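Local coordinates for MHC class I-like protein MILL2 (Mus musculus, PDB 6A97) that binds heparan sulfate proteoglycans on the surface of fibroblasts as a GPI-anchored member of the MHC class I family, at residues 40-45 against 88-93; 53-56 against 61-64; 94-99 against 171-176; 117-122 against 180-185. One frame throughout, in Å; residues are numbered along the deposited sequence.

The four contacts follow the MHC class I platform from its sheet up to its helices. Contacts 1 and 4 are buried, and each fastens a helix to a strand of the same eight-stranded sheet. Contact 3 is only partly buried; it shares helix 75-96 with contact 1 and helix 171-193 with contact 4, and joins the two helices through apolar side chains. Contact 2 lies at the margin, where strand 51-57 meets a loop through a salt bridge. The buried contacts thus differ from each other, a disulfide in contact 4 and a hydrated carboxylate among apolar side chains in contact 1, while contact 3 is apolar and contact 2 ionic.

Contact 1. Residues 40-45 against 88-93; sequences TQLLVL and KVEEKL
Val44 and Glu90 mark the closest backbone approach of strand 42-45 to helix 88-93, with Val44 CA 7.4 Å from Glu90 CA, close enough for side chains to meet directly. Because a strand alternates its side chains, Leu42 and Val44 both point at the helix, and Glu90 points back at them.

The meeting is one of an acidic side chain with two apolar ones. Glu90 leaves the helix with CG anti to its backbone N (chi1 -174°) and then bends sharply at chi2. Its methylene thereby touches Val44, with Glu90 CG 4.2 Å from Val44 CG2, while the carboxylate swings across Leu42, placing Glu90 OE2 4.0 Å from Leu42 CD1. The buried carboxylate is not left to hydrocarbon alone. Water 1 donates to Glu90 OE2 at 3.0 Å and accepts from Leu42 N at 2.7 Å, so a backbone amide and an acid are bridged where no direct bond spans the segments. The strongest partner of OE2 is Arg94, one helical turn on, whose salt bridge probably stabilises the negative charge.

Glu90 also packs on Tyr56 of strand 51-57, while Val89 and Leu93 pack on strand 23-31. Leu43 and Leu45 face the opposite way, against Lys55 and the chain of another protein beneath the platform.

Contact 2. Residues 53-56 against 61-64; sequences FLKY and RETE
Lys55 and Glu62 reach each other from opposite directions, each starting with CG anti to its backbone N. The lysine then runs straight until it turns at chi3 (82°), which carries NZ toward the loop; the glutamate folds at chi2 (83°), which turns its carboxylate to meet it. Two bends, one on each partner, close a gap that the backbones of segments 53-56 and 61-64 leave wide.

The product is a salt bridge, with Lys55 NZ 3.5 Å from Glu62 OE2. At that length it is an ionic pairing, without a hydrogen bond between the two groups. The peptide oxygen Glu64 O stands somewhat farther off, 4.1 Å from Lys55 NZ. The carboxylate of that residue stays distant, with Glu64 OE1 6.6 Å from Lys55 NZ. Lys55 itself sits on strand 51-57, just after a classic beta bulge in which Phe53 and Leu54 both face Ile46. Its aliphatic chain packs on Leu43 and Leu45 of the adjoining strand.

The ammonium has a stronger partner outside the segments, an acidic side chain on the chain of another protein in the assembly, and Glu62 OE2 also takes a weak hydrogen bond from Asn57. Lys55 is therefore best read as a cation shared between an intermolecular bridge and the loop; two nearby carboxylates would be expected to favour its protonated form.

Contact 3. Residues 94-99 against 171-176; sequences RGMMAE and ADLVKT
Met96 and Leu173 bring together the two long helices that flank the groove of the MHC class I fold, one from the alpha-1 region and one from alpha-2. Here the end of one helix touches the start of the other, and Met96 CA lies 7.4 Å from Leu173 CA.

The two side chains run obliquely to one another. Met96, in the last turn of its helix, has CG beside its backbone N and then runs extended through chi2 (-175°), which carries SD out to the second helix; the bend at chi3 (-81°) turns only the terminal methyl. The sulfur rests on the root of the leucine, Met96 SD being 4.0 Å from Leu173 CB, while one branch of the leucine reaches back over the methionine chain, with Leu173 CD1 4.1 Å from Met96 CG. Met96 SD also comes within 4.2 Å of Val174 N, a van der Waals approach with no polar bond in it.

Below this pair, Trp131 of strand 127-135 is touched by both Met96 and Val174, and Met97 settles on the same tryptophan, so the helices meet over one shared aromatic floor. On the far helix Thr176 turns its hydroxyl back to the preceding turn: Thr176 OG1 donates to Leu173 O at 2.9 Å, approaching with a tilt of 33° from the carbonyl plane.

Contact 4. Residues 117-122 against 180-185; sequences LGCELL and DICPAH
Where Cys119 meets Pro183 and its helix, the one flat side-chain ring is the His185 imidazole, which belongs to the helix rather than to the crossing: one face of His185 carries Ile181 O, 3.5 Å above the plane and displaced toward the rim, and its ND1 is hydrogen-bonded to Arg188. Pro183, a puckered ring, turns its nitrogen side to the strand, so that Cys119 SG lies 3.6 Å from Pro183 N and 4.1 Å from Pro183 CD.

Next to the proline, strand and helix are joined covalently by a disulfide, Cys119 SG to Cys182 SG at 2.1 Å. Its torsion about the S-S bond is -95°, a left-handed disulfide close to the perpendicular arrangement in which such a bond is relaxed. Cys119 sets its sulfur between backbone N and carbonyl carbon (chi1 63°), the crowded position, whereas that of Cys182 lies anti to its own N. Cys182 SG also rests near the peptide before its partner, 3.7 Å from Gly118 C. Gly118 has backbone angles at which a side chain would press on the carbonyl of Leu117. The helix is kinked where Pro183, lacking an N-H, makes no bond to the turn before.

This bridge is the characteristic alpha-2 disulfide of MHC class I proteins, pinning helix to floor; strand and helix run at 62° to each other. Around it, Leu25 of strand 23-31 touches Cys182, Thr127 of strand 127-135 touches both Cys119 and Pro183, and Val89 of helix 75-96, on the facing helix, packs on His185.

Contact 1. Residues 40-45 against 88-93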
loop_
_atom_site.group_PDB
_atom_site.type_symbol
_atom_site.label_atom_id
_atom_site.label_comp_id
_atom_site.label_asym_id
_atom_site.label_seq_id
_atom_site.Cartn_x
_atom_site.Cartn_y
_atom_site.Cartn_z
ATOM N N THR A 40 -0.226 40.060 17.041
ATOM C CA THR A 40 0.172 38.684 16.741
ATOM C C THR A 40 0.085 38.404 15.242
ATOM O O THR A 40 -0.966 38.572 14.624
ATOM C CB THR A 40 -0.689 37.657 17.497
ATOM O OG1 THR A 40 -0.415 37.740 18.904
ATOM C CG2 THR A 40 -0.378 36.245 17.014
ATOM N N GLN A 41 1.203 37.988 14.661
ATOM C CA GLN A 41 1.261 37.679 13.239
ATOM C C GLN A 41 0.947 36.205 13.016
ATOM O O GLN A 41 1.351 35.355 13.808
ATOM C CB GLN A 41 2.633 38.032 12.668
ATOM C CG GLN A 41 3.016 39.497 12.848
ATOM C CD GLN A 41 4.473 39.766 12.513
ATOM O OE1 GLN A 41 4.836 40.872 12.111
ATOM N NE2 GLN A 41 5.317 38.752 12.677
ATOM N N LEU A 42 0.234 35.913 11.933
ATOM C CA LEU A 42 -0.263 34.570 11.671
ATOM C C LEU A 42 0.278 34.002 10.371
ATOM O O LEU A 42 0.442 34.729 9.390
ATOM C CB LEU A 42 -1.795 34.570 11.617
ATOM C CG LEU A 42 -2.577 35.001 12.860
ATOM C CD1 LEU A 42 -4.068 35.042 12.544
ATOM C CD2 LEU A 42 -2.298 34.056 14.038
ATOM N N LEU A 43 0.543 32.698 10.366
ATOM C CA LEU A 43 0.786 31.973 9.126
ATOM C C LEU A 43 -0.454 31.159 8.799
ATOM O O LEU A 43 -0.897 30.339 9.604
ATOM C CB LEU A 43 2.013 31.060 9.228
ATOM C CG LEU A 43 2.233 30.111 8.039
ATOM C CD1 LEU A 43 2.470 30.876 6.717
ATOM C CD2 LEU A 43 3.388 29.159 8.313
ATOM N N VAL A 44 -1.031 31.402 7.629
ATOM C CA VAL A 44 -2.216 30.670 7.220
ATOM C C VAL A 44 -1.909 29.879 5.961
ATOM O O VAL A 44 -1.477 30.442 4.953
ATOM C CB VAL A 44 -3.424 31.606 6.957
ATOM C CG1 VAL A 44 -4.669 30.782 6.657
ATOM C CG2 VAL A 44 -3.666 32.538 8.148
ATOM N N LEU A 45 -2.123 28.572 6.037
ATOM C CA LEU A 45 -1.920 27.680 4.907
ATOM C C LEU A 45 -3.233 26.994 4.584
ATOM O O LEU A 45 -3.889 26.436 5.470
ATOM C CB LEU A 45 -0.839 26.641 5.215
ATOM C CG LEU A 45 0.552 27.180 5.545
ATOM C CD1 LEU A 45 1.477 26.055 5.982
ATOM C CD2 LEU A 45 1.130 27.909 4.345
ATOM N N LYS A 88 -9.250 38.495 3.790
ATOM C CA LYS A 88 -10.484 38.648 4.562
ATOM C C LYS A 88 -10.669 37.491 5.536
ATOM O O LYS A 88 -11.141 37.682 6.658
ATOM C CB LYS A 88 -11.696 38.754 3.635
ATOM C CG LYS A 88 -11.940 40.160 3.105
ATOM C CD LYS A 88 -12.316 40.157 1.631
ATOM C CE LYS A 88 -13.641 39.462 1.376
ATOM N NZ LYS A 88 -14.006 39.514 -0.071
ATOM N N VAL A 89 -10.296 36.293 5.099
ATOM C CA VAL A 89 -10.377 35.111 5.946
ATOM C C VAL A 89 -9.458 35.263 7.156
ATOM O O VAL A 89 -9.840 34.938 8.277
ATOM C CB VAL A 89 -10.009 33.831 5.167
ATOM C CG1 VAL A 89 -9.882 32.643 6.105
ATOM C CG2 VAL A 89 -11.048 33.551 4.101
ATOM N N GLU A 90 -8.252 35.774 6.929
ATOM C CA GLU A 90 -7.300 35.958 8.019
ATOM C C GLU A 90 -7.843 36.935 9.054
ATOM O O GLU A 90 -7.659 36.728 10.254
ATOM C CB GLU A 90 -5.950 36.446 7.495
ATOM C CG GLU A 90 -4.866 36.526 8.566
ATOM C CD GLU A 90 -4.720 37.922 9.154
ATOM O OE1 GLU A 90 -5.485 38.826 8.753
ATOM O OE2 GLU A 90 -3.836 38.113 10.018
ATOM N N GLU A 91 -8.504 37.998 8.589
ATOM C CA GLU A 91 -9.180 38.936 9.486
ATOM C C GLU A 91 -10.230 38.252 10.359
ATOM O O GLU A 91 -10.291 38.484 11.568
ATOM C CB GLU A 91 -9.864 40.063 8.705
ATOM C CG GLU A 91 -8.939 41.033 8.002
ATOM C CD GLU A 91 -9.707 42.172 7.348
ATOM O OE1 GLU A 91 -10.370 41.935 6.314
ATOM O OE2 GLU A 91 -9.661 43.301 7.878
ATOM N N LYS A 92 -11.077 37.435 9.739
ATOM C CA LYS A 92 -12.134 36.745 10.477
ATOM C C LYS A 92 -11.551 35.785 11.508
ATOM O O LYS A 92 -11.995 35.751 12.656
ATOM C CB LYS A 92 -13.056 35.981 9.529
ATOM C CG LYS A 92 -13.990 36.855 8.715
ATOM C CD LYS A 92 -14.946 35.991 7.901
ATOM C CE LYS A 92 -15.947 36.833 7.130
ATOM N NZ LYS A 92 -15.284 37.667 6.090
ATOM N N LEU A 93 -10.550 35.014 11.095
ATOM C CA LEU A 93 -9.923 34.047 11.991
ATOM C C LEU A 93 -9.283 34.751 13.181
ATOM O O LEU A 93 -9.433 34.311 14.324
ATOM C CB LEU A 93 -8.888 33.205 11.244
ATOM C CG LEU A 93 -9.493 32.282 10.184
ATOM C CD1 LEU A 93 -8.421 31.446 9.497
ATOM C CD2 LEU A 93 -10.553 31.393 10.814
HETATM O O HOH W 1 -0.849 38.024 10.601
#

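Contact 2. Residues 53-56 against 61-64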
loop_
_atom_site.group_PDB
_atom_site.type_symbol
_atom_site.label_atom_id
_atom_site.label_comp_id
_atom_site.label_asym_id
_atom_site.label_seq_id
_atom_site.Cartn_x
_atom_site.Cartn_y
_atom_site.Cartn_z
ATOM N N PHE A 53 -2.724 25.032 -1.375
ATOM C CA PHE A 53 -3.357 25.824 -2.411
ATOM C C PHE A 53 -3.032 27.305 -2.245
ATOM O O PHE A 53 -2.665 27.990 -3.203
ATOM C CB PHE A 53 -4.875 25.587 -2.387
ATOM C CG PHE A 53 -5.642 26.432 -3.366
ATOM C CD1 PHE A 53 -5.267 26.489 -4.698
ATOM C CD2 PHE A 53 -6.744 27.161 -2.955
ATOM C CE1 PHE A 53 -5.972 27.265 -5.597
ATOM C CE2 PHE A 53 -7.454 27.937 -3.851
ATOM C CZ PHE A 53 -7.068 27.988 -5.171
ATOM N N LEU A 54 -3.154 27.804 -1.022
ATOM C CA LEU A 54 -2.913 29.214 -0.772
ATOM C C LEU A 54 -2.120 29.385 0.506
ATOM O O LEU A 54 -2.208 28.558 1.421
ATOM C CB LEU A 54 -4.235 29.988 -0.674
ATOM C CG LEU A 54 -5.066 30.151 -1.943
ATOM C CD1 LEU A 54 -6.475 30.637 -1.598
ATOM C CD2 LEU A 54 -4.376 31.124 -2.889
ATOM N N LYS A 55 -1.368 30.473 0.574
ATOM C CA LYS A 55 -0.639 30.822 1.779
ATOM C C LYS A 55 -0.726 32.315 2.053
ATOM O O LYS A 55 -0.598 33.126 1.135
ATOM C CB LYS A 55 0.838 30.430 1.676
ATOM C CG LYS A 55 1.661 31.115 2.765
ATOM C CD LYS A 55 3.128 30.846 2.682
ATOM C CE LYS A 55 3.814 31.731 1.672
ATOM N NZ LYS A 55 5.292 31.658 1.867
ATOM N N TYR A 56 -0.937 32.669 3.315
ATOM C CA TYR A 56 -0.701 34.032 3.767
ATOM C C TYR A 56 0.203 33.983 4.976
ATOM O O TYR A 56 -0.105 33.305 5.955
ATOM C CB TYR A 56 -1.999 34.763 4.119
ATOM C CG TYR A 56 -1.750 36.096 4.801
ATOM C CD1 TYR A 56 -2.287 36.374 6.050
ATOM C CD2 TYR A 56 -0.959 37.072 4.196
ATOM C CE1 TYR A 56 -2.059 37.589 6.677
ATOM C CE2 TYR A 56 -0.717 38.291 4.818
ATOM C CZ TYR A 56 -1.276 38.544 6.061
ATOM O OH TYR A 56 -1.053 39.747 6.696
ATOM N N ARG A 61 9.045 39.729 8.525
ATOM C CA ARG A 61 10.321 39.437 7.888
ATOM C C ARG A 61 10.162 38.661 6.580
ATOM O O ARG A 61 11.148 38.209 5.999
ATOM C CB ARG A 61 11.216 38.656 8.851
ATOM C CG ARG A 61 11.650 39.458 10.071
ATOM C CD ARG A 61 12.530 38.643 11.010
ATOM N NE ARG A 61 11.805 37.525 11.610
ATOM C CZ ARG A 61 11.917 36.263 11.210
ATOM N NH1 ARG A 61 12.726 35.958 10.205
ATOM N NH2 ARG A 61 11.220 35.308 11.812
ATOM N N GLU A 62 8.926 38.513 6.115
ATOM C CA GLU A 62 8.667 37.791 4.872
ATOM C C GLU A 62 8.563 38.750 3.688
ATOM O O GLU A 62 7.821 39.731 3.740
ATOM C CB GLU A 62 7.387 36.959 4.992
ATOM C CG GLU A 62 7.193 35.936 3.881
ATOM C CD GLU A 62 7.954 34.643 4.127
ATOM O OE1 GLU A 62 9.153 34.703 4.476
ATOM O OE2 GLU A 62 7.347 33.561 3.973
ATOM N N THR A 63 9.304 38.457 2.623
ATOM C CA THR A 63 9.316 39.309 1.436
ATOM C C THR A 63 8.150 38.989 0.505
ATOM O O THR A 63 7.675 39.855 -0.226
ATOM C CB THR A 63 10.642 39.176 0.659
ATOM O OG1 THR A 63 10.764 37.849 0.135
ATOM C CG2 THR A 63 11.826 39.471 1.572
ATOM N N GLU A 64 7.699 37.739 0.533
ATOM C CA GLU A 64 6.495 37.340 -0.186
ATOM C C GLU A 64 5.434 36.832 0.785
ATOM O O GLU A 64 5.386 35.644 1.090
ATOM C CB GLU A 64 6.807 36.264 -1.232
ATOM C CG GLU A 64 8.159 36.407 -1.926
ATOM C CD GLU A 64 8.376 35.356 -3.005
ATOM O OE1 GLU A 64 7.375 34.834 -3.543
ATOM O OE2 GLU A 64 9.546 35.050 -3.313
#

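Contact 3. Residues 94-99 against 171-176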
loop_
_atom_site.group_PDB
_atom_site.type_symbol
_atom_site.label_atom_id
_atom_site.label_comp_id
_atom_site.label_asym_id
_atom_site.label_seq_id
_atom_site.Cartn_x
_atom_site.Cartn_y
_atom_site.Cartn_z
ATOM N N ARG A 94 -8.584 35.850 12.911
ATOM C CA ARG A 94 -7.996 36.651 13.978
ATOM C C ARG A 94 -9.055 37.131 14.964
ATOM O O ARG A 94 -8.878 37.020 16.178
ATOM C CB ARG A 94 -7.251 37.856 13.405
ATOM C CG ARG A 94 -6.813 38.864 14.457
ATOM C CD ARG A 94 -6.179 40.091 13.809
ATOM N NE ARG A 94 -5.095 39.715 12.904
ATOM C CZ ARG A 94 -3.869 39.403 13.307
ATOM N NH1 ARG A 94 -3.572 39.427 14.603
ATOM N NH2 ARG A 94 -2.939 39.063 12.421
ATOM N N GLY A 95 -10.155 37.658 14.435
ATOM C CA GLY A 95 -11.230 38.163 15.270
ATOM C C GLY A 95 -11.820 37.085 16.165
ATOM O O GLY A 95 -11.970 37.275 17.373
ATOM N N MET A 96 -12.143 35.941 15.573
ATOM C CA MET A 96 -12.743 34.846 16.325
ATOM C C MET A 96 -11.821 34.311 17.417
ATOM O O MET A 96 -12.281 33.917 18.490
ATOM C CB MET A 96 -13.144 33.713 15.381
ATOM C CG MET A 96 -14.485 33.940 14.714
ATOM S SD MET A 96 -15.017 32.538 13.722
ATOM C CE MET A 96 -14.091 32.815 12.215
ATOM N N MET A 97 -10.519 34.315 17.146
ATOM C CA MET A 97 -9.547 33.728 18.064
ATOM C C MET A 97 -8.839 34.771 18.918
ATOM O O MET A 97 -7.865 34.460 19.607
ATOM C CB MET A 97 -8.519 32.906 17.280
ATOM C CG MET A 97 -9.045 31.536 16.861
ATOM S SD MET A 97 -7.810 30.482 16.083
ATOM C CE MET A 97 -7.655 31.275 14.486
ATOM N N ALA A 98 -9.343 36.000 18.877
ATOM C CA ALA A 98 -8.711 37.129 19.554
ATOM C C ALA A 98 -8.567 36.912 21.060
ATOM O O ALA A 98 -7.525 37.217 21.640
ATOM C CB ALA A 98 -9.501 38.414 19.283
ATOM N N GLU A 99 -9.611 36.389 21.694
ATOM C CA GLU A 99 -9.591 36.248 23.144
ATOM C C GLU A 99 -8.667 35.115 23.581
ATOM O O GLU A 99 -7.968 35.237 24.585
ATOM C CB GLU A 99 -11.005 36.033 23.686
ATOM C CG GLU A 99 -11.300 36.837 24.948
ATOM C CD GLU A 99 -11.538 38.319 24.671
ATOM O OE1 GLU A 99 -11.389 38.756 23.508
ATOM O OE2 GLU A 99 -11.864 39.055 25.627
ATOM N N ALA A 171 -19.690 30.548 19.463
ATOM C CA ALA A 171 -20.275 29.396 18.782
ATOM C C ALA A 171 -21.066 29.774 17.531
ATOM O O ALA A 171 -21.046 29.046 16.538
ATOM C CB ALA A 171 -21.166 28.617 19.745
ATOM N N ASP A 172 -21.771 30.900 17.573
ATOM C CA ASP A 172 -22.577 31.293 16.422
ATOM C C ASP A 172 -21.679 31.734 15.264
ATOM O O ASP A 172 -21.994 31.483 14.104
ATOM C CB ASP A 172 -23.565 32.403 16.791
ATOM C CG ASP A 172 -22.878 33.672 17.231
ATOM O OD1 ASP A 172 -21.979 33.600 18.094
ATOM O OD2 ASP A 172 -23.231 34.748 16.706
ATOM N N LEU A 173 -20.561 32.380 15.581
ATOM C CA LEU A 173 -19.599 32.762 14.554
ATOM C C LEU A 173 -18.930 31.529 13.958
ATOM O O LEU A 173 -18.766 31.427 12.741
ATOM C CB LEU A 173 -18.541 33.711 15.121
ATOM C CG LEU A 173 -19.037 35.079 15.589
ATOM C CD1 LEU A 173 -17.861 35.958 16.004
ATOM C CD2 LEU A 173 -19.877 35.754 14.505
ATOM N N VAL A 174 -18.547 30.596 14.825
ATOM C CA VAL A 174 -17.918 29.353 14.394
ATOM C C VAL A 174 -18.812 28.596 13.422
ATOM O O VAL A 174 -18.368 28.168 12.354
ATOM C CB VAL A 174 -17.589 28.435 15.597
ATOM C CG1 VAL A 174 -17.145 27.059 15.119
ATOM C CG2 VAL A 174 -16.525 29.074 16.483
ATOM N N LYS A 175 -20.083 28.453 13.789
ATOM C CA LYS A 175 -20.988 27.615 13.015
ATOM C C LYS A 175 -21.292 28.231 11.648
ATOM O O LYS A 175 -21.396 27.509 10.662
ATOM C CB LYS A 175 -22.285 27.347 13.797
ATOM C CG LYS A 175 -23.524 28.054 13.269
ATOM C CD LYS A 175 -24.790 27.526 13.925
ATOM C CE LYS A 175 -25.047 26.078 13.522
ATOM N NZ LYS A 175 -26.286 25.533 14.143
ATOM N N THR A 176 -21.415 29.555 11.575
ATOM C CA THR A 176 -21.672 30.190 10.286
ATOM C C THR A 176 -20.472 29.979 9.373
ATOM O O THR A 176 -20.626 29.630 8.202
ATOM C CB THR A 176 -21.966 31.701 10.411
ATOM O OG1 THR A 176 -20.832 32.370 10.976
ATOM C CG2 THR A 176 -23.199 31.947 11.272
#

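Contact 4. Residues 117-122 against 180-185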
loop_
_atom_site.group_PDB
_atom_site.type_symbol
_atom_site.label_atom_id
_atom_site.label_comp_id
_atom_site.label_asym_id
_atom_site.label_seq_id
_atom_site.Cartn_x
_atom_site.Cartn_y
_atom_site.Cartn_z
ATOM N N LEU A 117 -8.746 23.823 10.879
ATOM C CA LEU A 117 -10.184 23.967 10.749
ATOM C C LEU A 117 -10.582 23.866 9.297
ATOM O O LEU A 117 -9.738 23.973 8.406
ATOM C CB LEU A 117 -10.626 25.297 11.362
ATOM C CG LEU A 117 -10.150 26.611 10.725
ATOM C CD1 LEU A 117 -11.212 27.221 9.799
ATOM C CD2 LEU A 117 -9.662 27.600 11.775
ATOM N N GLY A 118 -11.864 23.637 9.053
ATOM C CA GLY A 118 -12.349 23.563 7.691
ATOM C C GLY A 118 -13.605 22.735 7.551
ATOM O O GLY A 118 -14.353 22.557 8.508
ATOM N N CYS A 119 -13.836 22.228 6.348
ATOM C CA CYS A 119 -15.061 21.504 6.063
ATOM C C CYS A 119 -14.806 20.414 5.044
ATOM O O CYS A 119 -13.844 20.474 4.273
ATOM C CB CYS A 119 -16.146 22.453 5.555
ATOM S SG CYS A 119 -15.726 23.265 3.983
ATOM N N GLU A 120 -15.680 19.418 5.047
ATOM C CA GLU A 120 -15.546 18.268 4.174
ATOM C C GLU A 120 -16.834 18.061 3.388
ATOM O O GLU A 120 -17.905 17.896 3.967
ATOM C CB GLU A 120 -15.199 17.025 4.994
ATOM C CG GLU A 120 -14.920 15.776 4.180
ATOM C CD GLU A 120 -14.405 14.639 5.043
ATOM O OE1 GLU A 120 -13.630 13.804 4.532
ATOM O OE2 GLU A 120 -14.770 14.587 6.238
ATOM N N LEU A 121 -16.725 18.095 2.065
ATOM C CA LEU A 121 -17.871 17.845 1.203
ATOM C C LEU A 121 -18.063 16.343 1.026
ATOM O O LEU A 121 -17.181 15.654 0.518
ATOM C CB LEU A 121 -17.682 18.526 -0.152
ATOM C CG LEU A 121 -18.788 18.338 -1.190
ATOM C CD1 LEU A 121 -20.067 19.051 -0.762
ATOM C CD2 LEU A 121 -18.324 18.826 -2.553
ATOM N N LEU A 122 -19.210 15.834 1.464
ATOM C CA LEU A 122 -19.509 14.417 1.308
ATOM C C LEU A 122 -20.153 14.171 -0.052
ATOM O O LEU A 122 -20.790 15.063 -0.614
ATOM C CB LEU A 122 -20.419 13.928 2.435
ATOM C CG LEU A 122 -19.889 14.087 3.862
ATOM C CD1 LEU A 122 -20.853 13.473 4.861
ATOM C CD2 LEU A 122 -18.510 13.463 3.995
ATOM N N ASP A 180 -21.466 27.590 6.475
ATOM C CA ASP A 180 -21.851 28.416 5.332
ATOM C C ASP A 180 -20.663 28.956 4.534
ATOM O O ASP A 180 -20.612 28.805 3.312
ATOM C CB ASP A 180 -22.721 29.586 5.793
ATOM C CG ASP A 180 -23.949 29.134 6.559
ATOM O OD1 ASP A 180 -24.399 27.987 6.342
ATOM O OD2 ASP A 180 -24.469 29.926 7.373
ATOM N N ILE A 181 -19.714 29.586 5.222
ATOM C CA ILE A 181 -18.625 30.285 4.542
ATOM C C ILE A 181 -17.586 29.324 3.961
ATOM O O ILE A 181 -17.300 29.375 2.763
ATOM C CB ILE A 181 -17.916 31.296 5.478
ATOM C CG1 ILE A 181 -18.785 32.541 5.693
ATOM C CG2 ILE A 181 -16.602 31.746 4.877
ATOM C CD1 ILE A 181 -19.942 32.355 6.647
ATOM N N CYS A 182 -17.023 28.457 4.799
ATOM C CA CYS A 182 -16.052 27.463 4.332
ATOM C C CYS A 182 -16.569 26.603 3.169
ATOM O O CYS A 182 -15.850 26.428 2.186
ATOM C CB CYS A 182 -15.594 26.558 5.492
ATOM S SG CYS A 182 -15.002 24.921 4.969
ATOM N N PRO A 183 -17.807 26.069 3.261
ATOM C CA PRO A 183 -18.290 25.287 2.111
ATOM C C PRO A 183 -18.394 26.095 0.813
ATOM O O PRO A 183 -18.147 25.556 -0.268
ATOM C CB PRO A 183 -19.680 24.820 2.561
ATOM C CG PRO A 183 -19.611 24.819 4.046
ATOM C CD PRO A 183 -18.755 26.000 4.390
ATOM N N ALA A 184 -18.760 27.369 0.916
ATOM C CA ALA A 184 -18.840 28.225 -0.266
ATOM C C ALA A 184 -17.447 28.451 -0.860
ATOM O O ALA A 184 -17.271 28.420 -2.078
ATOM C CB ALA A 184 -19.501 29.549 0.077
ATOM N N HIS A 185 -16.461 28.665 0.007
ATOM C CA HIS A 185 -15.073 28.795 -0.427
ATOM C C HIS A 185 -14.595 27.536 -1.148
ATOM O O HIS A 185 -14.030 27.612 -2.243
ATOM C CB HIS A 185 -14.162 29.089 0.769
ATOM C CG HIS A 185 -14.314 30.474 1.317
ATOM N ND1 HIS A 185 -14.953 31.482 0.627
ATOM C CD2 HIS A 185 -13.907 31.018 2.488
ATOM C CE1 HIS A 185 -14.934 32.588 1.350
ATOM N NE2 HIS A 185 -14.305 32.334 2.483
#